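Local coordinates for glutathione transferase o1 (Bombyx mori, PDB 3RBT), which belongs to the omega class of glutathione transferases, enzymes that generally use glutathione for thiol transfer, conjugation or dehydroascorbate reduction, at residues 112-115 / 116-120; 120-123 / 124-127; 172-175 / 176-180; 181-184 / 185-189. All coordinates share one frame; numbering follows the deposited sequence.

Interaction 1: residues 112-115 / 116-120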
# COMPACT_ATOMS: atom_id res chain seq x y z
N ASP A 112 -1.26 14.68 -11.91
CA ASP A 112 -1.77 15.46 -10.79
C ASP A 112 -1.64 14.60 -9.52
O ASP A 112 -2.28 13.55 -9.42
CB ASP A 112 -3.23 15.87 -11.05
CG ASP A 112 -3.78 16.85 -10.02
OD1 ASP A 112 -4.55 17.75 -10.40
OD2 ASP A 112 -3.47 16.75 -8.82
N PRO A 113 -0.81 15.04 -8.56
CA PRO A 113 -0.58 14.28 -7.32
C PRO A 113 -1.86 14.05 -6.51
O PRO A 113 -2.00 12.99 -5.89
CB PRO A 113 0.43 15.15 -6.54
CG PRO A 113 0.37 16.50 -7.17
CD PRO A 113 -0.05 16.30 -8.60
N TYR A 114 -2.79 15.01 -6.52
CA TYR A 114 -4.08 14.80 -5.85
C TYR A 114 -4.88 13.66 -6.49
O TYR A 114 -5.34 12.75 -5.79
CB TYR A 114 -4.92 16.08 -5.75
CG TYR A 114 -6.31 15.83 -5.17
CD1 TYR A 114 -6.46 15.30 -3.89
CD2 TYR A 114 -7.46 16.09 -5.92
CE1 TYR A 114 -7.72 15.05 -3.36
CE2 TYR A 114 -8.73 15.85 -5.39
CZ TYR A 114 -8.85 15.32 -4.11
OH TYR A 114 -10.08 15.07 -3.58
N VAL A 115 -5.00 13.70 -7.82
CA VAL A 115 -5.72 12.67 -8.57
C VAL A 115 -5.05 11.31 -8.38
O VAL A 115 -5.71 10.29 -8.20
CB VAL A 115 -5.85 13.02 -10.09
CG1 VAL A 115 -6.54 11.89 -10.87
CG2 VAL A 115 -6.61 14.34 -10.28
N LYS A 116 -3.72 11.29 -8.40
CA LYS A 116 -2.99 10.04 -8.20
C LYS A 116 -3.23 9.49 -6.78
O LYS A 116 -3.45 8.30 -6.62
CB LYS A 116 -1.49 10.25 -8.48
CG LYS A 116 -0.61 9.05 -8.10
CD LYS A 116 0.84 9.33 -8.43
CE LYS A 116 1.72 8.13 -8.07
NZ LYS A 116 3.10 8.47 -8.47
N ALA A 117 -3.18 10.36 -5.78
CA ALA A 117 -3.49 9.97 -4.41
C ALA A 117 -4.89 9.34 -4.30
O ALA A 117 -5.06 8.32 -3.64
CB ALA A 117 -3.35 11.16 -3.46
N GLN A 118 -5.87 9.94 -4.98
CA GLN A 118 -7.23 9.38 -5.05
C GLN A 118 -7.25 8.02 -5.73
O GLN A 118 -7.93 7.10 -5.26
CB GLN A 118 -8.20 10.34 -5.76
CG GLN A 118 -8.50 11.61 -4.99
CD GLN A 118 -8.85 11.36 -3.52
OE1 GLN A 118 -9.86 10.71 -3.21
NE2 GLN A 118 -8.02 11.87 -2.62
N ASP A 119 -6.51 7.90 -6.82
CA ASP A 119 -6.34 6.62 -7.51
C ASP A 119 -5.75 5.54 -6.60
O ASP A 119 -6.21 4.40 -6.63
CB ASP A 119 -5.48 6.78 -8.78
CG ASP A 119 -6.25 7.41 -9.93
OD1 ASP A 119 -7.46 7.68 -9.76
OD2 ASP A 119 -5.66 7.65 -11.00
N ARG A 120 -4.74 5.91 -5.81
CA ARG A 120 -4.14 4.97 -4.85
C ARG A 120 -5.12 4.55 -3.76
O ARG A 120 -5.12 3.39 -3.36
CB ARG A 120 -2.86 5.55 -4.22
CG ARG A 120 -1.69 5.68 -5.20
CD ARG A 120 -0.41 6.11 -4.51
NE ARG A 120 0.08 5.10 -3.56
CZ ARG A 120 1.11 5.27 -2.74
NH1 ARG A 120 1.78 6.41 -2.73
NH2 ARG A 120 1.48 4.29 -1.93

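Interaction 2: residues 120-123 / 124-127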
# COMPACT_ATOMS: atom_id res chain seq x y z
N ARG A 120 -4.74 5.91 -5.81
CA ARG A 120 -4.14 4.97 -4.85
C ARG A 120 -5.12 4.55 -3.76
O ARG A 120 -5.12 3.39 -3.36
CB ARG A 120 -2.86 5.55 -4.22
CG ARG A 120 -1.69 5.68 -5.20
CD ARG A 120 -0.41 6.11 -4.51
NE ARG A 120 0.08 5.10 -3.56
CZ ARG A 120 1.11 5.27 -2.74
NH1 ARG A 120 1.78 6.41 -2.73
NH2 ARG A 120 1.48 4.29 -1.93
N LEU A 121 -5.94 5.49 -3.30
CA LEU A 121 -6.98 5.20 -2.30
C LEU A 121 -8.04 4.24 -2.82
O LEU A 121 -8.53 3.37 -2.08
CB LEU A 121 -7.62 6.49 -1.79
CG LEU A 121 -6.69 7.33 -0.90
CD1 LEU A 121 -7.34 8.65 -0.49
CD2 LEU A 121 -6.24 6.54 0.33
N LEU A 122 -8.36 4.37 -4.11
CA LEU A 122 -9.34 3.52 -4.78
C LEU A 122 -8.80 2.11 -5.01
O LEU A 122 -9.52 1.13 -4.84
CB LEU A 122 -9.81 4.17 -6.09
CG LEU A 122 -10.70 5.40 -5.84
CD1 LEU A 122 -10.73 6.35 -7.04
CD2 LEU A 122 -12.13 5.00 -5.42
N ILE A 123 -7.52 2.01 -5.37
CA ILE A 123 -6.86 0.70 -5.45
C ILE A 123 -6.97 -0.04 -4.11
O ILE A 123 -7.33 -1.23 -4.08
CB ILE A 123 -5.39 0.79 -5.93
CG1 ILE A 123 -5.34 1.29 -7.39
CG2 ILE A 123 -4.72 -0.58 -5.84
CD1 ILE A 123 -4.00 1.90 -7.82
N GLU A 124 -6.68 0.66 -3.01
CA GLU A 124 -6.82 0.06 -1.69
C GLU A 124 -8.28 -0.34 -1.41
O GLU A 124 -8.54 -1.48 -1.00
CB GLU A 124 -6.27 0.99 -0.62
CG GLU A 124 -6.39 0.45 0.80
CD GLU A 124 -5.46 -0.72 1.09
OE1 GLU A 124 -5.71 -1.42 2.10
OE2 GLU A 124 -4.48 -0.94 0.34
N ARG A 125 -9.22 0.58 -1.62
CA ARG A 125 -10.65 0.28 -1.54
C ARG A 125 -11.09 -0.96 -2.34
O ARG A 125 -11.93 -1.73 -1.87
CB ARG A 125 -11.48 1.48 -2.00
CG ARG A 125 -11.74 2.50 -0.92
CD ARG A 125 -12.17 3.82 -1.53
NE ARG A 125 -12.05 4.92 -0.58
CZ ARG A 125 -11.76 6.17 -0.91
NH1 ARG A 125 -11.54 6.50 -2.18
NH2 ARG A 125 -11.67 7.11 0.03
N PHE A 126 -10.52 -1.13 -3.54
CA PHE A 126 -10.82 -2.28 -4.40
C PHE A 126 -10.49 -3.62 -3.75
O PHE A 126 -11.05 -4.65 -4.14
CB PHE A 126 -10.11 -2.15 -5.76
CG PHE A 126 -10.68 -3.05 -6.86
CD1 PHE A 126 -11.86 -2.72 -7.51
CD2 PHE A 126 -9.99 -4.19 -7.27
CE1 PHE A 126 -12.37 -3.54 -8.54
CE2 PHE A 126 -10.48 -5.02 -8.29
CZ PHE A 126 -11.67 -4.70 -8.93
N ASN A 127 -9.59 -3.62 -2.77
CA ASN A 127 -9.23 -4.87 -2.06
C ASN A 127 -10.43 -5.59 -1.44
O ASN A 127 -10.39 -6.81 -1.24
CB ASN A 127 -8.16 -4.62 -0.99
CG ASN A 127 -6.78 -4.43 -1.58
OD1 ASN A 127 -6.49 -4.87 -2.70
ND2 ASN A 127 -5.92 -3.75 -0.82
O HOH W 1 -6.73 -3.63 -5.08

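Interaction 3: residues 172-175 / 176-180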
# COMPACT_ATOMS: atom_id res chain seq x y z
N PRO A 172 -7.60 4.64 -20.98
CA PRO A 172 -7.37 3.94 -19.70
C PRO A 172 -6.05 4.35 -19.04
O PRO A 172 -5.04 4.53 -19.72
CB PRO A 172 -7.36 2.46 -20.08
CG PRO A 172 -7.88 2.37 -21.47
CD PRO A 172 -7.75 3.71 -22.12
N GLY A 173 -6.07 4.51 -17.72
CA GLY A 173 -4.88 4.84 -16.94
C GLY A 173 -4.58 3.75 -15.94
O GLY A 173 -5.15 2.66 -16.02
N MET A 174 -3.67 4.03 -15.01
CA MET A 174 -3.27 3.04 -14.01
C MET A 174 -4.43 2.40 -13.24
O MET A 174 -4.47 1.18 -13.06
CB MET A 174 -2.27 3.66 -13.01
CG MET A 174 -1.71 2.65 -12.01
SD MET A 174 -0.73 1.36 -12.83
CE MET A 174 0.88 2.14 -12.90
N LEU A 175 -5.37 3.21 -12.76
CA LEU A 175 -6.51 2.66 -12.00
C LEU A 175 -7.32 1.65 -12.84
O LEU A 175 -7.61 0.54 -12.37
CB LEU A 175 -7.40 3.78 -11.44
CG LEU A 175 -8.60 3.36 -10.58
CD1 LEU A 175 -8.16 2.54 -9.33
CD2 LEU A 175 -9.43 4.57 -10.17
N ASP A 176 -7.66 2.01 -14.08
CA ASP A 176 -8.35 1.09 -14.99
C ASP A 176 -7.70 -0.30 -15.07
O ASP A 176 -8.38 -1.31 -14.89
CB ASP A 176 -8.45 1.71 -16.38
CG ASP A 176 -9.21 3.01 -16.36
OD1 ASP A 176 -10.47 2.98 -16.34
OD2 ASP A 176 -8.55 4.06 -16.34
N TYR A 177 -6.40 -0.36 -15.32
CA TYR A 177 -5.71 -1.64 -15.47
C TYR A 177 -5.50 -2.37 -14.13
O TYR A 177 -5.53 -3.60 -14.10
CB TYR A 177 -4.37 -1.47 -16.19
CG TYR A 177 -4.49 -1.07 -17.66
CD1 TYR A 177 -3.90 0.10 -18.14
CD2 TYR A 177 -5.18 -1.88 -18.57
CE1 TYR A 177 -4.00 0.46 -19.48
CE2 TYR A 177 -5.28 -1.52 -19.90
CZ TYR A 177 -4.70 -0.36 -20.35
OH TYR A 177 -4.81 -0.01 -21.68
N MET A 178 -5.29 -1.62 -13.05
CA MET A 178 -5.13 -2.21 -11.71
C MET A 178 -6.38 -2.99 -11.29
O MET A 178 -6.29 -4.02 -10.63
CB MET A 178 -4.83 -1.14 -10.65
CG MET A 178 -3.40 -0.53 -10.71
SD MET A 178 -2.07 -1.73 -10.86
CE MET A 178 -1.77 -2.16 -9.16
N VAL A 179 -7.53 -2.48 -11.69
CA VAL A 179 -8.83 -2.97 -11.27
C VAL A 179 -9.37 -4.06 -12.21
O VAL A 179 -10.12 -4.96 -11.78
CB VAL A 179 -9.79 -1.74 -11.18
CG1 VAL A 179 -11.14 -2.00 -11.73
CG2 VAL A 179 -9.81 -1.16 -9.76
N TRP A 180 -8.95 -4.00 -13.47
CA TRP A 180 -9.53 -4.85 -14.51
C TRP A 180 -9.50 -6.37 -14.27
O TRP A 180 -10.51 -7.03 -14.49
CB TRP A 180 -8.95 -4.54 -15.90
CG TRP A 180 -9.68 -5.31 -16.97
CD1 TRP A 180 -9.19 -6.33 -17.73
CD2 TRP A 180 -11.06 -5.16 -17.33
NE1 TRP A 180 -10.18 -6.81 -18.56
CE2 TRP A 180 -11.34 -6.11 -18.33
CE3 TRP A 180 -12.09 -4.31 -16.90
CZ2 TRP A 180 -12.60 -6.22 -18.93
CZ3 TRP A 180 -13.34 -4.44 -17.48
CH2 TRP A 180 -13.59 -5.39 -18.48

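Interaction 4: residues 181-184 / 185-189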
# COMPACT_ATOMS: atom_id res chain seq x y z
N PRO A 181 -8.35 -6.93 -13.83
CA PRO A 181 -8.31 -8.39 -13.74
C PRO A 181 -9.50 -9.01 -12.97
O PRO A 181 -10.07 -9.99 -13.44
CB PRO A 181 -6.98 -8.66 -13.02
CG PRO A 181 -6.13 -7.54 -13.50
CD PRO A 181 -7.04 -6.35 -13.48
N TRP A 182 -9.88 -8.42 -11.85
CA TRP A 182 -11.01 -8.92 -11.07
C TRP A 182 -12.34 -8.67 -11.76
O TRP A 182 -13.21 -9.54 -11.74
CB TRP A 182 -10.98 -8.38 -9.63
CG TRP A 182 -9.81 -8.96 -8.89
CD1 TRP A 182 -9.80 -10.09 -8.10
CD2 TRP A 182 -8.47 -8.47 -8.90
NE1 TRP A 182 -8.54 -10.31 -7.62
CE2 TRP A 182 -7.70 -9.34 -8.09
CE3 TRP A 182 -7.84 -7.37 -9.50
CZ2 TRP A 182 -6.33 -9.13 -7.87
CZ3 TRP A 182 -6.48 -7.17 -9.29
CH2 TRP A 182 -5.75 -8.06 -8.48
N VAL A 183 -12.48 -7.51 -12.39
CA VAL A 183 -13.69 -7.19 -13.14
C VAL A 183 -13.93 -8.19 -14.29
O VAL A 183 -15.05 -8.67 -14.49
CB VAL A 183 -13.71 -5.72 -13.62
CG1 VAL A 183 -14.92 -5.43 -14.50
CG2 VAL A 183 -13.71 -4.78 -12.42
N GLU A 184 -12.88 -8.51 -15.04
CA GLU A 184 -12.99 -9.47 -16.15
C GLU A 184 -13.44 -10.85 -15.65
O GLU A 184 -14.22 -11.53 -16.32
CB GLU A 184 -11.65 -9.59 -16.86
CG GLU A 184 -11.74 -10.21 -18.23
CD GLU A 184 -10.37 -10.31 -18.86
OE1 GLU A 184 -9.69 -11.33 -18.62
OE2 GLU A 184 -9.98 -9.36 -19.59
N ARG A 185 -12.92 -11.25 -14.49
CA ARG A 185 -13.29 -12.51 -13.85
C ARG A 185 -14.75 -12.55 -13.41
O ARG A 185 -15.38 -13.61 -13.48
CB ARG A 185 -12.37 -12.82 -12.67
CG ARG A 185 -11.02 -13.35 -13.12
CD ARG A 185 -9.93 -13.22 -12.05
NE ARG A 185 -8.70 -13.84 -12.53
CZ ARG A 185 -7.87 -13.29 -13.41
NH1 ARG A 185 -8.13 -12.09 -13.92
NH2 ARG A 185 -6.77 -13.93 -13.80
N LEU A 186 -15.30 -11.41 -12.99
CA LEU A 186 -16.69 -11.35 -12.54
C LEU A 186 -17.70 -11.82 -13.57
O LEU A 186 -18.73 -12.40 -13.21
CB LEU A 186 -17.06 -9.94 -12.05
CG LEU A 186 -16.32 -9.45 -10.80
CD1 LEU A 186 -16.76 -8.04 -10.42
CD2 LEU A 186 -16.49 -10.42 -9.63
N TYR A 187 -17.41 -11.57 -14.85
CA TYR A 187 -18.29 -12.01 -15.95
C TYR A 187 -18.57 -13.53 -15.93
O TYR A 187 -19.58 -13.97 -16.47
CB TYR A 187 -17.72 -11.60 -17.32
CG TYR A 187 -17.67 -10.09 -17.58
CD1 TYR A 187 -18.83 -9.37 -17.90
CD2 TYR A 187 -16.47 -9.40 -17.53
CE1 TYR A 187 -18.77 -8.00 -18.15
CE2 TYR A 187 -16.40 -8.03 -17.77
CZ TYR A 187 -17.55 -7.34 -18.07
OH TYR A 187 -17.47 -5.99 -18.32
N LEU A 188 -17.69 -14.31 -15.29
CA LEU A 188 -17.93 -15.76 -15.16
C LEU A 188 -19.26 -16.04 -14.45
O LEU A 188 -19.88 -17.07 -14.67
CB LEU A 188 -16.76 -16.47 -14.45
CG LEU A 188 -16.52 -16.31 -12.94
CD1 LEU A 188 -17.42 -17.21 -12.11
CD2 LEU A 188 -15.07 -16.59 -12.58
N LEU A 189 -19.68 -15.09 -13.60
CA LEU A 189 -20.88 -15.24 -12.79
C LEU A 189 -22.14 -15.32 -13.64
O LEU A 189 -23.18 -15.78 -13.17
CB LEU A 189 -20.99 -14.09 -11.78
CG LEU A 189 -21.19 -14.53 -10.33
CD1 LEU A 189 -19.85 -14.57 -9.61
CD2 LEU A 189 -22.17 -13.63 -9.59

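Interaction 1: residues 112-115 / 116-120
The chi1 of Tyr114, 174°, carries its ring to the side of its own carbonyl carbon and toward the following turn, where Gln118, its CG beside the backbone N and its chain folded at chi2 (-48°), leans back to meet it. The pair stands one turn apart at the start of helix 113-138, the first helix of the all-helical C-terminal domain of the glutathione transferase fold. Gln118 CG lies over one face of the phenol, 4.1 Å from the ring centroid and displaced toward the rim, a CH-pi contact. Beyond it the amide slants across the ring with the two planes 37° apart, and NE2 comes within 3.3 Å of Tyr114 CE1. Replacing Tyr114 with alanine is likely to remove the surface on which Gln118 rests, leaving the amide freer to turn, and to cost a packing contact with Arg87 of the second subunit.

Around this pair the helix is just beginning. Asp112 O, Pro113 O, Tyr114 O and Val115 O each accept from the amide four residues on, all four bonds being 2.9 to 3.0 Å long. Lys116, fully extended, turns away from this turn to a salt bridge with Glu101 of the second subunit, so the opening of the helix also serves the dimer interface. Asp119 instead pairs with Arg162 of its own chain. The turn is closed at its start by the N-cap residue: Asp112 OD2 receives Tyr114 N at 3.0 Å, on the anti side of the carboxylate.

Interaction 2: residues 120-123 / 124-127
One water joins Ile123 to Asn127 by donating to both Ile123 O and Asn127 OD1, each 2.7 Å from the water oxygen. The carboxamide reaches it because Asn127 CG stands beside the backbone N (chi1 -75°), which turns OD1 back toward the preceding turn. The same water lies in the plane of the Phe126 ring, at its edge. The backbone tightens here, since Asn127 N donates to Glu124 O, three residues back, at 3.0 Å. Earlier in the segment the bonding is regular, and Arg125 N meets Leu121 O at 2.9 Å in an almost straight bond of 172°.

The side chain of Arg125, extended from CG to NE, runs back over the turn before it. Leu121 CB sits over one face of the guanidinium, 3.9 Å from NH1 and toward the rim of the group. Leu122 comes from a different direction, at the edge, its CD2 3.6 Å from Arg125 NH1 and its CG in the guanidinium plane. Two leucines thus bear on the flat group by carbon contact alone, one over a face and one at the edge.

Elsewhere on the helix, Arg120 forms a salt bridge with Asp97 of the second subunit, whereas Leu122 and Ile123 pack on Leu175, and Phe126 meets Phe155 edge-to-face. Such a two-sided helix, inward to helices 145-162 and 174-186 and outward to the partner subunit, is characteristic of the C-terminal domain of dimeric glutathione transferases.

Interaction 3: residues 172-175 / 176-180
A hydrophobic staple and one half of a capping box start helix 174-186, a central helix of the glutathione transferase C-terminal domain in which such an N-terminal capping arrangement is a family hallmark. Gly173 occupies the N-cap, and its N donates to Asp176 OD2 at 2.9 Å along a nearly straight line (176°). The acceptor is met on the anti side of the carboxylate, 28° out of its plane. With chi1 at -59° the carboxylate of Asp176 lies beside its own backbone N and is thereby turned back to the N-cap. Glycine offers no side chain for the reciprocal bond of a full box.

The staple spans the same turn: Pro172, just before the cap, sets CB 3.9 Å from Tyr177 CZ, the proline meeting the phenol at an oblique angle. Tyr177 OH then bonds to Asp217. Along another side of the helix Met174 and Met178, both bent chains, touch CG to CG at 3.8 Å and pack toward helix 92-102 of the N-terminal domain. Leu175 CD1 reaches Val179 CG2 at 4.1 Å on the side facing helix 113-138.

Asp176 also accepts from Phe167 N, Gly168 N and Trp210 NE1. A leucine in its place would probably leave these donors and Gly173 N without their acceptor, freeing the preceding loop from the helix start. The buried carboxylate is gripped by several N-H groups, which would be expected to favour its ionised form and offset the cost of burying the charge.

Interaction 4: residues 181-184 / 185-189
Toward the end of helix 174-186, which is kinked at Pro181, Arg185 folds back over that proline, its chain extended from CG to NE, and presents the edge of the guanidinium to the proline's carbonyl. NH1 donates to Pro181 O at 2.9 Å, with the oxygen only 5° out of the guanidinium plane. Seen from the carbonyl the approach is different: NH1 stands above the C=O plane, whereas Arg185 N, 3.3 Å from the same Pro181 O, comes from the opposite face. One oxygen is thus held by the backbone and the side chain of a single residue.

Tyr187 is also turned edge-on to the preceding backbone. Its CG lies beside the backbone N (chi1 -66°), which swings the ring back so that CD2 approaches Glu184 O at 3.3 Å, nearly in the ring plane, and Val183 O more obliquely. Leu186 sets CG 3.3 Å from Trp182 O, the carbonyl that accepts from Leu186 N at 3.1 Å.

NE of Arg185 bonds to Tyr234 OH and NH2 to Met34 O, while NH1 makes a second bond, to His39 ND1; Glu184 bonds to Tyr230 OH and Trp180 NE1. With each of its three nitrogens bonded, the buried guanidinium is well provided for, probably by uncharged acceptors, and the nearby Glu184 carboxylate, not in contact with it, probably offsets part of the charge where the C-terminal domain meets the N-terminal one.

Interactions 1 and 2 follow one another on helix 113-138 and share Arg120; both are partly buried and touch the second subunit. Interactions 3 and 4 lie on helix 174-186, are buried, and are contacted by no other chain of the assembly. The two helices pack together, with Phe126 of interaction 2 against Val179 and Trp182. Near the interface Lys116 and Arg120 pair with acidic residues of the second subunit, whereas the buried Asp176 and Arg185 are satisfied largely by neutral groups. Interactions 1 and 3 both begin helices, but with opposite capping partners: a side chain at the N-cap in one, a later carboxylate in the other.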